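Local coordinates for FOG-3 protein (Caenorhabditis elegans, PDB 5TD6), which binds RNA as a multimer that specifies sperm fate in the nematode germline, and probably acts as a transcriptional corepressor, at residues B[31-44]-B[55-69]. The protein carries 2 engineered substitutions. Residues are numbered along the deposited sequence; the frame is centred on the assembly and turned at random.
Sequences ELGNYLVSHFSSTW and KRMINTTTSLCFASS
Tyr-35 and Cys-65 meet where a long helix of the BTG/Tob domain packs on a helix and loop, by apolar and CH-pi contact at this end and by aromatic packing with one hydrogen bond at Arg-56. The axes of the helical segments 31-41 and 65-69 run 136° apart in direction and come within 9.4 Å. Cys-65 CB sits over one face of the Tyr-35 ring, 3.5 Å from its centroid, a CH-pi contact; the opposite face carries His-39 CB. A water bridges the pair, 2.8 Å from Tyr-35 OH and accepting from Cys-65 N. One turn further on, Ser-69 OG bonds back to Cys-65 O and lies 3.3 Å from Leu-32 CA, packing against the helix backbone. Leu-32 CD1 reaches the Cys-65 sulfur. Midway, His-39 NE2 comes 3.2 Å from Lys-55 O.

At the other end Arg-56 crosses Phe-40 and Trp-44 each at about a right angle, CG and CD by Phe-40 CD1 and CD 3.7 Å from Trp-44 CE3. A bend at chi3 (-55°) turns the guanidinium so that Trp-44 CZ3 comes over its face. NH1 donates to Thr-43 OG1 at 3.1 Å, tilted from the guanidinium plane, and also to Asn-51 O. A leucine in place of Arg-56 would probably leave these oxygens without their shared donor and Trp-44 without its guanidinium neighbour. Through Thr-43, Arg-56 ties the turn after helix 22-41 to strand 89-93, where NE and NH2 bond Ala-92 O and Asn-93 OD1, while Ile-58 pairs with Ile-90 in the sheet and helix 2-13 packs against Phe-40.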
ATOM      1  N   GLU B  31      -9.662  -6.371  11.401  1.00 39.15           N
ATOM      2  CA  GLU B  31      -9.407  -7.328  12.475  1.00 45.51           C
ATOM      3  C   GLU B  31      -7.943  -7.749  12.559  1.00 49.99           C
ATOM      4  O   GLU B  31      -7.373  -7.849  13.647  1.00 42.89           O
ATOM      5  CB  GLU B  31     -10.282  -8.563  12.301  1.00 45.89           C
ATOM      6  CG  GLU B  31     -11.710  -8.330  12.704  1.00 57.67           C
ATOM      7  CD  GLU B  31     -11.826  -7.973  14.177  1.00 65.85           C
ATOM      8  OE1 GLU B  31     -11.281  -8.717  15.020  1.00 66.91           O
ATOM      9  OE2 GLU B  31     -12.446  -6.938  14.485  1.00 67.59           O
ATOM     10  N   LEU B  32      -7.338  -8.008  11.406  1.00 43.96           N
ATOM     11  CA  LEU B  32      -5.934  -8.382  11.374  1.00 41.30           C
ATOM     12  C   LEU B  32      -5.080  -7.235  11.905  1.00 35.94           C
ATOM     13  O   LEU B  32      -4.119  -7.443  12.652  1.00 39.17           O
ATOM     14  CB  LEU B  32      -5.516  -8.755   9.953  1.00 37.21           C
ATOM     15  CG  LEU B  32      -4.054  -9.130   9.771  1.00 38.07           C
ATOM     16  CD1 LEU B  32      -3.742 -10.382  10.581  1.00 39.77           C
ATOM     17  CD2 LEU B  32      -3.782  -9.363   8.299  1.00 35.88           C
ATOM     18  N   GLY B  33      -5.453  -6.021  11.520  1.00 37.09           N
ATOM     19  CA  GLY B  33      -4.738  -4.837  11.925  1.00 32.22           C
ATOM     20  C   GLY B  33      -4.773  -4.707  13.435  1.00 37.87           C
ATOM     21  O   GLY B  33      -3.759  -4.442  14.071  1.00 42.47           O
ATOM     22  N   ASN B  34      -5.947  -4.903  14.019  1.00 40.71           N
ATOM     23  CA  ASN B  34      -6.067  -4.825  15.468  1.00 48.55           C
ATOM     24  C   ASN B  34      -5.222  -5.886  16.174  1.00 50.04           C
ATOM     25  O   ASN B  34      -4.494  -5.556  17.108  1.00 44.96           O
ATOM     26  CB  ASN B  34      -7.533  -4.939  15.890  1.00 58.36           C
ATOM     27  CG  ASN B  34      -8.367  -3.771  15.395  1.00 61.67           C
ATOM     28  OD1 ASN B  34      -7.827  -2.717  15.046  1.00 59.82           O
ATOM     29  ND2 ASN B  34      -9.686  -3.952  15.356  1.00 60.79           N
ATOM     30  N   TYR B  35      -5.301  -7.143  15.727  1.00 43.95           N
ATOM     31  CA  TYR B  35      -4.470  -8.199  16.308  1.00 45.09           C
ATOM     32  C   TYR B  35      -3.002  -7.825  16.250  1.00 43.85           C
ATOM     33  O   TYR B  35      -2.254  -8.043  17.200  1.00 43.53           O
ATOM     34  CB  TYR B  35      -4.652  -9.551  15.599  1.00 43.13           C
ATOM     35  CG  TYR B  35      -3.545 -10.552  15.942  1.00 47.28           C
ATOM     36  CD1 TYR B  35      -3.653 -11.389  17.054  1.00 53.33           C
ATOM     37  CD2 TYR B  35      -2.390 -10.654  15.161  1.00 49.51           C
ATOM     38  CE1 TYR B  35      -2.652 -12.293  17.378  1.00 55.09           C
ATOM     39  CE2 TYR B  35      -1.374 -11.551  15.485  1.00 57.55           C
ATOM     40  CZ  TYR B  35      -1.517 -12.374  16.592  1.00 60.46           C
ATOM     41  OH  TYR B  35      -0.518 -13.271  16.908  1.00 64.14           O
ATOM     42  N   LEU B  36      -2.583  -7.302  15.109  1.00 34.51           N
ATOM     43  CA  LEU B  36      -1.170  -7.024  14.896  1.00 39.42           C
ATOM     44  C   LEU B  36      -0.698  -5.913  15.818  1.00 37.35           C
ATOM     45  O   LEU B  36       0.421  -5.965  16.344  1.00 38.55           O
ATOM     46  CB  LEU B  36      -0.901  -6.641  13.440  1.00 30.83           C
ATOM     47  CG  LEU B  36      -0.999  -7.786  12.430  1.00 38.83           C
ATOM     48  CD1 LEU B  36      -0.684  -7.281  11.035  1.00 27.43           C
ATOM     49  CD2 LEU B  36      -0.083  -8.977  12.813  1.00 31.82           C
ATOM     50  N   VAL B  37      -1.541  -4.901  15.992  1.00 39.59           N
ATOM     51  CA  VAL B  37      -1.201  -3.811  16.883  1.00 40.08           C
ATOM     52  C   VAL B  37      -0.971  -4.357  18.292  1.00 46.81           C
ATOM     53  O   VAL B  37       0.040  -4.056  18.930  1.00 46.87           O
ATOM     54  CB  VAL B  37      -2.271  -2.696  16.886  1.00 44.04           C
ATOM     55  CG1 VAL B  37      -2.018  -1.720  18.034  1.00 40.33           C
ATOM     56  CG2 VAL B  37      -2.230  -1.939  15.577  1.00 41.10           C
ATOM     57  N   SER B  38      -1.877  -5.204  18.752  1.00 46.47           N
ATOM     58  CA  SER B  38      -1.716  -5.836  20.054  1.00 45.68           C
ATOM     59  C   SER B  38      -0.430  -6.668  20.137  1.00 48.17           C
ATOM     60  O   SER B  38       0.320  -6.570  21.098  1.00 58.13           O
ATOM     61  CB  SER B  38      -2.934  -6.705  20.355  1.00 48.82           C
ATOM     62  OG  SER B  38      -2.583  -7.802  21.183  1.00 60.51           O
ATOM     63  N   HIS B  39      -0.181  -7.464  19.102  1.00 50.54           N
ATOM     64  CA  HIS B  39       0.946  -8.391  19.021  1.00 52.14           C
ATOM     65  C   HIS B  39       2.290  -7.661  18.943  1.00 55.72           C
ATOM     66  O   HIS B  39       3.305  -8.164  19.432  1.00 57.17           O
ATOM     67  CB  HIS B  39       0.742  -9.306  17.795  1.00 60.44           C
ATOM     68  CG  HIS B  39       1.756 -10.405  17.642  1.00 69.14           C
ATOM     69  ND1 HIS B  39       1.981 -11.362  18.611  1.00 71.31           N
ATOM     70  CD2 HIS B  39       2.558 -10.736  16.599  1.00 66.24           C
ATOM     71  CE1 HIS B  39       2.902 -12.210  18.185  1.00 69.49           C
ATOM     72  NE2 HIS B  39       3.266 -11.854  16.966  1.00 67.37           N
ATOM     73  N   PHE B  40       2.288  -6.471  18.339  1.00 43.73           N
ATOM     74  CA  PHE B  40       3.515  -5.698  18.107  1.00 39.73           C
ATOM     75  C   PHE B  40       3.872  -4.723  19.240  1.00 44.73           C
ATOM     76  O   PHE B  40       5.040  -4.356  19.405  1.00 41.31           O
ATOM     77  CB  PHE B  40       3.400  -4.882  16.806  1.00 34.75           C
ATOM     78  CG  PHE B  40       3.336  -5.723  15.543  1.00 33.51           C
ATOM     79  CD1 PHE B  40       3.552  -7.088  15.578  1.00 33.82           C
ATOM     80  CD2 PHE B  40       3.050  -5.126  14.325  1.00 37.10           C
ATOM     81  CE1 PHE B  40       3.504  -7.845  14.415  1.00 36.27           C
ATOM     82  CE2 PHE B  40       2.992  -5.870  13.165  1.00 34.82           C
ATOM     83  CZ  PHE B  40       3.225  -7.231  13.208  1.00 35.50           C
ATOM     84  N   SER B  41       2.863  -4.286  19.990  1.00 40.53           N
ATOM     85  CA  SER B  41       3.015  -3.145  20.900  1.00 41.64           C
ATOM     86  C   SER B  41       4.064  -3.334  21.996  1.00 48.31           C
ATOM     87  O   SER B  41       4.799  -2.412  22.303  1.00 49.35           O
ATOM     88  CB  SER B  41       1.677  -2.803  21.555  1.00 52.66           C
ATOM     89  OG  SER B  41       0.916  -1.943  20.722  1.00 59.12           O
ATOM     90  N   SER B  42       4.155  -4.518  22.579  1.00 50.06           N
ATOM     91  CA  SER B  42       5.058  -4.673  23.716  1.00 56.70           C
ATOM     92  C   SER B  42       6.550  -4.693  23.335  1.00 52.41           C
ATOM     93  O   SER B  42       7.396  -4.477  24.187  1.00 53.71           O
ATOM     94  CB  SER B  42       4.699  -5.932  24.497  1.00 51.73           C
ATOM     95  OG  SER B  42       4.626  -7.042  23.634  1.00 62.75           O
ATOM     96  N   THR B  43       6.882  -4.933  22.070  1.00 47.97           N
ATOM     97  CA  THR B  43       8.297  -4.966  21.690  1.00 47.96           C
ATOM     98  C   THR B  43       8.706  -3.836  20.741  1.00 53.50           C
ATOM     99  O   THR B  43       9.891  -3.690  20.417  1.00 52.91           O
ATOM    100  CB  THR B  43       8.680  -6.308  21.039  1.00 45.93           C
ATOM    101  OG1 THR B  43       7.811  -6.581  19.930  1.00 40.64           O
ATOM    102  CG2 THR B  43       8.571  -7.431  22.071  1.00 49.40           C
ATOM    103  N   TRP B  44       7.735  -3.035  20.308  1.00 52.39           N
ATOM    104  CA  TRP B  44       7.996  -1.965  19.336  1.00 40.47           C
ATOM    105  C   TRP B  44       8.899  -0.875  19.921  1.00 44.28           C
ATOM    106  O   TRP B  44       8.512  -0.160  20.845  1.00 51.85           O
ATOM    107  CB  TRP B  44       6.677  -1.355  18.865  1.00 42.59           C
ATOM    108  CG  TRP B  44       6.731  -0.738  17.498  1.00 42.87           C
ATOM    109  CD1 TRP B  44       6.853   0.591  17.202  1.00 44.56           C
ATOM    110  CD2 TRP B  44       6.628  -1.423  16.241  1.00 38.22           C
ATOM    111  NE1 TRP B  44       6.847   0.773  15.835  1.00 35.50           N
ATOM    112  CE2 TRP B  44       6.703  -0.448  15.227  1.00 35.01           C
ATOM    113  CE3 TRP B  44       6.475  -2.764  15.875  1.00 38.04           C
ATOM    114  CZ2 TRP B  44       6.653  -0.779  13.870  1.00 29.74           C
ATOM    115  CZ3 TRP B  44       6.416  -3.087  14.510  1.00 33.05           C
ATOM    116  CH2 TRP B  44       6.498  -2.107  13.541  1.00 33.95           C
ATOM    117  N   LYS B  55       9.931 -12.077  17.679  1.00 39.48           N
ATOM    118  CA  LYS B  55       8.648 -12.220  18.357  1.00 45.88           C
ATOM    119  C   LYS B  55       7.489 -11.720  17.508  1.00 46.84           C
ATOM    120  O   LYS B  55       6.355 -12.153  17.691  1.00 43.97           O
ATOM    121  CB  LYS B  55       8.644 -11.472  19.692  1.00 61.93           C
ATOM    122  CG  LYS B  55       8.103 -12.329  20.840  1.00 82.30           C
ATOM    123  CD  LYS B  55       7.021 -11.620  21.658  1.00 88.42           C
ATOM    124  CE  LYS B  55       6.337 -12.611  22.602  1.00 95.23           C
ATOM    125  NZ  LYS B  55       4.962 -12.195  23.000  1.00 97.92           N
ATOM    126  N   ARG B  56       7.772 -10.807  16.580  1.00 43.57           N
ATOM    127  CA  ARG B  56       6.710 -10.165  15.809  1.00 46.16           C
ATOM    128  C   ARG B  56       6.401 -10.878  14.506  1.00 46.06           C
ATOM    129  O   ARG B  56       5.301 -10.737  13.965  1.00 43.67           O
ATOM    130  CB  ARG B  56       7.079  -8.702  15.532  1.00 37.62           C
ATOM    131  CG  ARG B  56       6.940  -7.814  16.770  1.00 40.14           C
ATOM    132  CD  ARG B  56       7.102  -6.324  16.436  1.00 40.63           C
ATOM    133  NE  ARG B  56       8.354  -6.049  15.740  1.00 38.12           N
ATOM    134  CZ  ARG B  56       9.428  -5.533  16.325  1.00 43.41           C
ATOM    135  NH1 ARG B  56       9.399  -5.246  17.626  1.00 41.91           N
ATOM    136  NH2 ARG B  56      10.524  -5.300  15.616  1.00 40.21           N
ATOM    137  N   MET B  57       7.365 -11.644  14.004  1.00 45.27           N
ATOM    138  CA  MET B  57       7.216 -12.279  12.704  1.00 39.83           C
ATOM    139  C   MET B  57       5.970 -13.153  12.651  1.00 43.19           C
ATOM    140  O   MET B  57       5.580 -13.764  13.647  1.00 44.00           O
ATOM    141  CB  MET B  57       8.452 -13.119  12.370  1.00 37.47           C
ATOM    142  CG  MET B  57       8.477 -14.491  13.009  1.00 47.05           C
ATOM    143  SD  MET B  57      10.003 -15.383  12.638  1.00 78.63           S
ATOM    144  CE  MET B  57       9.357 -17.019  12.278  1.00 61.33           C
ATOM    145  N   ILE B  58       5.328 -13.181  11.491  1.00 39.17           N
ATOM    146  CA  ILE B  58       4.171 -14.051  11.331  0.53 43.02           C
ATOM    147  C   ILE B  58       4.359 -14.951  10.126  1.00 41.52           C
ATOM    148  O   ILE B  58       5.165 -14.675   9.239  1.00 43.86           O
ATOM    149  CB  ILE B  58       2.846 -13.269  11.182  0.53 41.54           C
ATOM    150  CG1 ILE B  58       2.866 -12.387   9.936  0.53 39.87           C
ATOM    151  CG2 ILE B  58       2.547 -12.464  12.445  0.53 42.08           C
ATOM    152  CD1 ILE B  58       1.647 -11.504   9.806  0.53 38.21           C
ATOM    153  N   ASN B  59       3.641 -16.070  10.148  1.00 45.03           N
ATOM    154  CA  ASN B  59       3.717 -17.126   9.136  1.00 42.31           C
ATOM    155  C   ASN B  59       2.323 -17.361   8.557  1.00 45.43           C
ATOM    156  O   ASN B  59       1.378 -17.636   9.303  1.00 44.97           O
ATOM    157  CB  ASN B  59       4.283 -18.399   9.771  1.00 47.27           C
ATOM    158  CG  ASN B  59       4.500 -19.532   8.771  1.00 46.55           C
ATOM    159  OD1 ASN B  59       3.577 -19.968   8.069  1.00 43.50           O
ATOM    160  ND2 ASN B  59       5.733 -20.017   8.714  1.00 41.12           N
ATOM    161  N   THR B  60       2.181 -17.246   7.238  1.00 42.17           N
ATOM    162  CA  THR B  60       0.854 -17.297   6.623  1.00 42.34           C
ATOM    163  C   THR B  60       0.148 -18.642   6.831  1.00 49.23           C
ATOM    164  O   THR B  60      -1.076 -18.750   6.685  1.00 49.61           O
ATOM    165  CB  THR B  60       0.915 -17.004   5.112  1.00 46.67           C
ATOM    166  OG1 THR B  60       1.761 -17.961   4.464  1.00 47.94           O
ATOM    167  CG2 THR B  60       1.440 -15.583   4.855  1.00 38.88           C
ATOM    168  N   THR B  61       0.916 -19.661   7.185  1.00 46.17           N
ATOM    169  CA  THR B  61       0.337 -20.973   7.433  1.00 53.04           C
ATOM    170  C   THR B  61       0.107 -21.226   8.923  1.00 58.15           C
ATOM    171  O   THR B  61      -0.999 -21.584   9.336  1.00 56.09           O
ATOM    172  CB  THR B  61       1.237 -22.088   6.878  1.00 55.36           C
ATOM    173  OG1 THR B  61       1.271 -22.009   5.446  1.00 52.58           O
ATOM    174  CG2 THR B  61       0.708 -23.450   7.303  1.00 58.24           C
ATOM    175  N   THR B  62       1.149 -21.024   9.729  1.00 54.50           N
ATOM    176  CA  THR B  62       1.108 -21.454  11.121  1.00 47.81           C
ATOM    177  C   THR B  62       0.695 -20.387  12.138  1.00 48.21           C
ATOM    178  O   THR B  62       0.431 -20.715  13.294  1.00 48.02           O
ATOM    179  CB  THR B  62       2.469 -22.021  11.545  1.00 46.13           C
ATOM    180  OG1 THR B  62       3.437 -20.968  11.637  1.00 50.21           O
ATOM    181  CG2 THR B  62       2.935 -23.060  10.537  1.00 45.08           C
ATOM    182  N   SER B  63       0.646 -19.120  11.735  1.00 44.92           N
ATOM    183  CA  SER B  63       0.148 -18.081  12.639  1.00 37.54           C
ATOM    184  C   SER B  63      -1.366 -18.064  12.604  1.00 40.91           C
ATOM    185  O   SER B  63      -1.971 -17.967  11.534  1.00 48.09           O
ATOM    186  CB  SER B  63       0.693 -16.703  12.278  1.00 40.69           C
ATOM    187  OG  SER B  63       2.070 -16.590  12.581  1.00 40.62           O
ATOM    188  N   LEU B  64      -1.984 -18.149  13.774  1.00 48.63           N
ATOM    189  CA  LEU B  64      -3.437 -18.261  13.843  1.00 45.88           C
ATOM    190  C   LEU B  64      -4.153 -16.949  13.588  1.00 44.99           C
ATOM    191  O   LEU B  64      -5.370 -16.933  13.433  1.00 38.89           O
ATOM    192  CB  LEU B  64      -3.862 -18.829  15.196  1.00 46.53           C
ATOM    193  CG  LEU B  64      -3.589 -20.331  15.278  1.00 50.05           C
ATOM    194  CD1 LEU B  64      -3.549 -20.800  16.724  1.00 59.46           C
ATOM    195  CD2 LEU B  64      -4.645 -21.083  14.489  1.00 52.13           C
ATOM    196  N   CYS B  65      -3.409 -15.848  13.505  1.00 35.36           N
ATOM    197  CA  CYS B  65      -4.069 -14.571  13.328  1.00 39.59           C
ATOM    198  C   CYS B  65      -4.853 -14.513  12.016  1.00 42.18           C
ATOM    199  O   CYS B  65      -5.877 -13.847  11.934  1.00 44.09           O
ATOM    200  CB  CYS B  65      -3.055 -13.419  13.392  1.00 37.71           C
ATOM    201  SG  CYS B  65      -1.730 -13.449  12.160  1.00 46.68           S
ATOM    202  N   PHE B  66      -4.393 -15.211  10.989  1.00 38.98           N
ATOM    203  CA  PHE B  66      -5.133 -15.172   9.730  1.00 38.52           C
ATOM    204  C   PHE B  66      -6.519 -15.829   9.828  1.00 37.04           C
ATOM    205  O   PHE B  66      -7.518 -15.229   9.426  1.00 41.72           O
ATOM    206  CB  PHE B  66      -4.305 -15.817   8.629  1.00 39.48           C
ATOM    207  CG  PHE B  66      -3.033 -15.076   8.360  1.00 40.78           C
ATOM    208  CD1 PHE B  66      -3.063 -13.863   7.692  1.00 47.22           C
ATOM    209  CD2 PHE B  66      -1.823 -15.559   8.816  1.00 42.45           C
ATOM    210  CE1 PHE B  66      -1.903 -13.154   7.461  1.00 52.62           C
ATOM    211  CE2 PHE B  66      -0.650 -14.855   8.575  1.00 46.25           C
ATOM    212  CZ  PHE B  66      -0.691 -13.653   7.901  1.00 44.44           C
ATOM    213  N   ALA B  67      -6.576 -17.041  10.374  1.00 40.12           N
ATOM    214  CA  ALA B  67      -7.847 -17.769  10.499  1.00 41.59           C
ATOM    215  C   ALA B  67      -8.808 -17.069  11.454  1.00 42.67           C
ATOM    216  O   ALA B  67     -10.003 -16.954  11.183  1.00 48.11           O
ATOM    217  CB  ALA B  67      -7.601 -19.199  10.965  1.00 33.26           C
ATOM    218  N   SER B  68      -8.288 -16.605  12.578  1.00 38.73           N
ATOM    219  CA  SER B  68      -9.138 -15.944  13.556  1.00 40.59           C
ATOM    220  C   SER B  68      -9.615 -14.585  13.040  1.00 38.51           C
ATOM    221  O   SER B  68     -10.721 -14.172  13.337  1.00 41.00           O
ATOM    222  CB  SER B  68      -8.400 -15.798  14.886  1.00 45.90           C
ATOM    223  OG  SER B  68      -7.348 -14.877  14.760  1.00 60.91           O
ATOM    224  N   SER B  69      -8.804 -13.897  12.238  1.00 38.90           N
ATOM    225  CA  SER B  69      -9.273 -12.655  11.616  1.00 38.02           C
ATOM    226  C   SER B  69     -10.380 -12.919  10.605  1.00 43.08           C
ATOM    227  O   SER B  69     -11.313 -12.122  10.486  1.00 45.59           O
ATOM    228  CB  SER B  69      -8.128 -11.910  10.934  1.00 39.76           C
ATOM    229  OG  SER B  69      -7.245 -11.379  11.909  1.00 43.18           O
TER
HETATM  230  O   HOH W   1      -0.729 -15.281  14.939  1.00 54.00           O